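Local coordinates for SPbeta prophage-derived uncharacterized protein YorR (Bacillus subtilis, PDB 3KB2) that is of uncharacterized function but binds a phosphorylated guanosine diphosphate in its nucleotide pocket and may act as a dTMP kinase-like nucleotide kinase, at residues 149-153 against 154-158. Sequence-based numbering, arbitrary orientation.
Sequences GQWSS and DEIAK. With G3D (guanosine-3'-monophosphate-5'-diphosphate), chain C.
Ser152 and Glu155 grip each other at the start of helix 153-166. Ser152 OG, placed between its own backbone N and carbonyl carbon (chi1 73°), accepts from Glu155 N at 3.3 Å, nearly straight. In return Glu155 CG lies beside its own backbone N (chi1 -75°), and the chain, extended from there, brings OE2 back to Ser152 N at 3.3 Å, the N-H meeting it from above the carboxylate plane. These reciprocal bonds make a capping box, with Ser152 as N-cap; the first helical turn closes through Ile156 N to Ser152 O (2.9 Å). Ser153, Ile156 and Ala157 form the buried side: Ile156 CG1 rests 3.9 Å from Trp151 CB, and Ser153 and Ala157 pack on helix 14-25 beside a five-stranded parallel sheet, order 2-3-1-4-5, consistent with a P-loop kinase fold. Ser153, following the N-cap, also meets the guanine base. Its N donates to G3D O6 at 3.1 Å, Ser153 OG lies 3.0 Å from G3D N7, and a water accepting from Asp154 N donates to the same O6. Trp151, Asp154 and Glu155 are exposed: the indole crosses the Glu155 side chain at about a right angle, CD1 meeting Glu155 CB at 3.8 Å, while Asp154 keeps a long, weak ion pair with Lys20.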
# COMPACT_ATOMS: atom_id res chain seq x y z
N GLY A 149 2.07 15.82 15.61
CA GLY A 149 1.07 15.49 16.60
C GLY A 149 0.84 16.66 17.54
O GLY A 149 -0.18 16.71 18.23
N GLN A 150 1.78 17.61 17.55
CA GLN A 150 1.68 18.78 18.42
C GLN A 150 1.96 20.09 17.70
O GLN A 150 1.87 21.16 18.29
CB GLN A 150 2.64 18.62 19.59
CG GLN A 150 2.58 17.23 20.20
CD GLN A 150 3.20 17.17 21.58
OE1 GLN A 150 4.34 17.59 21.79
NE2 GLN A 150 2.44 16.63 22.53
N TRP A 151 2.31 19.99 16.42
CA TRP A 151 2.61 21.15 15.60
C TRP A 151 1.71 21.16 14.38
O TRP A 151 1.65 20.17 13.65
CB TRP A 151 4.06 21.09 15.16
CG TRP A 151 4.94 22.03 15.86
CD1 TRP A 151 5.18 23.33 15.52
CD2 TRP A 151 5.70 21.77 17.04
NE1 TRP A 151 6.05 23.90 16.42
CE2 TRP A 151 6.39 22.96 17.36
CE3 TRP A 151 5.88 20.64 17.85
CZ2 TRP A 151 7.23 23.06 18.47
CZ3 TRP A 151 6.72 20.74 18.95
CH2 TRP A 151 7.39 21.94 19.25
N SER A 152 1.01 22.27 14.13
CA SER A 152 0.10 22.36 12.97
C SER A 152 0.86 22.75 11.69
O SER A 152 1.95 23.30 11.76
CB SER A 152 -0.98 23.41 13.23
OG SER A 152 -0.44 24.71 13.17
N SER A 153 0.27 22.48 10.53
CA SER A 153 0.95 22.81 9.27
C SER A 153 1.22 24.31 9.16
O SER A 153 2.17 24.72 8.49
CB SER A 153 0.15 22.31 8.05
OG SER A 153 -1.18 22.77 8.06
N ASP A 154 0.40 25.13 9.80
CA ASP A 154 0.63 26.57 9.77
C ASP A 154 1.90 26.89 10.54
O ASP A 154 2.79 27.56 10.04
CB ASP A 154 -0.54 27.33 10.41
CG ASP A 154 -1.60 27.73 9.41
OD1 ASP A 154 -2.53 28.47 9.80
OD2 ASP A 154 -1.50 27.30 8.24
N GLU A 155 1.96 26.40 11.77
CA GLU A 155 3.11 26.63 12.64
C GLU A 155 4.40 26.10 12.02
O GLU A 155 5.46 26.71 12.15
CB GLU A 155 2.87 26.00 14.01
CG GLU A 155 1.88 26.78 14.89
CD GLU A 155 1.39 26.00 16.11
OE1 GLU A 155 0.74 26.62 16.98
OE2 GLU A 155 1.62 24.77 16.18
N ILE A 156 4.30 24.95 11.34
CA ILE A 156 5.47 24.37 10.71
C ILE A 156 5.93 25.24 9.54
O ILE A 156 7.09 25.65 9.48
CB ILE A 156 5.16 22.90 10.29
CG1 ILE A 156 5.11 22.04 11.56
CG2 ILE A 156 6.23 22.36 9.33
CD1 ILE A 156 4.75 20.59 11.34
N ALA A 157 5.01 25.57 8.63
CA ALA A 157 5.36 26.42 7.50
C ALA A 157 5.98 27.74 7.98
O ALA A 157 6.96 28.20 7.41
CB ALA A 157 4.13 26.68 6.64
N LYS A 158 5.41 28.33 9.02
CA LYS A 158 5.96 29.57 9.56
C LYS A 158 7.40 29.35 10.03
O LYS A 158 8.27 30.17 9.75
CB LYS A 158 5.07 30.05 10.72
CG LYS A 158 5.67 31.15 11.58
CD LYS A 158 4.67 31.60 12.66
CE LYS A 158 5.23 32.74 13.50
NZ LYS A 158 5.63 33.89 12.63
PB G3D C . 0.66 13.89 3.79
O1B G3D C . 0.41 12.39 3.57
O2B G3D C . 1.85 14.26 4.56
O3B G3D C . 0.71 14.63 2.31
PA G3D C . -1.34 15.92 4.03
O3A G3D C . -0.59 14.55 4.42
O1A G3D C . -0.46 17.07 4.11
O2A G3D C . -2.09 15.64 2.72
O5' G3D C . -2.39 16.08 5.31
C5' G3D C . -3.03 14.78 5.63
C4' G3D C . -4.33 15.39 6.34
O4' G3D C . -4.09 16.09 7.57
C3' G3D C . -5.20 16.26 5.59
O3' G3D C . -6.56 15.94 5.75
C2' G3D C . -4.84 17.74 5.89
O2' G3D C . -5.87 18.55 5.77
C1' G3D C . -4.68 17.40 7.56
N9 G3D C . -3.95 18.56 8.19
C8 G3D C . -3.08 19.38 7.49
N7 G3D C . -2.74 20.20 8.51
C5 G3D C . -3.44 20.01 9.71
C6 G3D C . -3.32 20.64 10.78
O6 G3D C . -2.64 21.59 11.29
N1 G3D C . -4.18 20.01 11.85
C2 G3D C . -4.87 19.00 11.46
N2 G3D C . -5.65 18.35 12.56
N3 G3D C . -4.92 18.29 10.35
C4 G3D C . -4.16 18.94 9.47
P1 G3D C . -7.46 15.68 4.77
O4P G3D C . -8.17 16.86 4.39
O5P G3D C . -8.49 14.72 5.56
O6P G3D C . -7.07 14.73 3.64
O HOH W 1 -2.46 24.61 10.12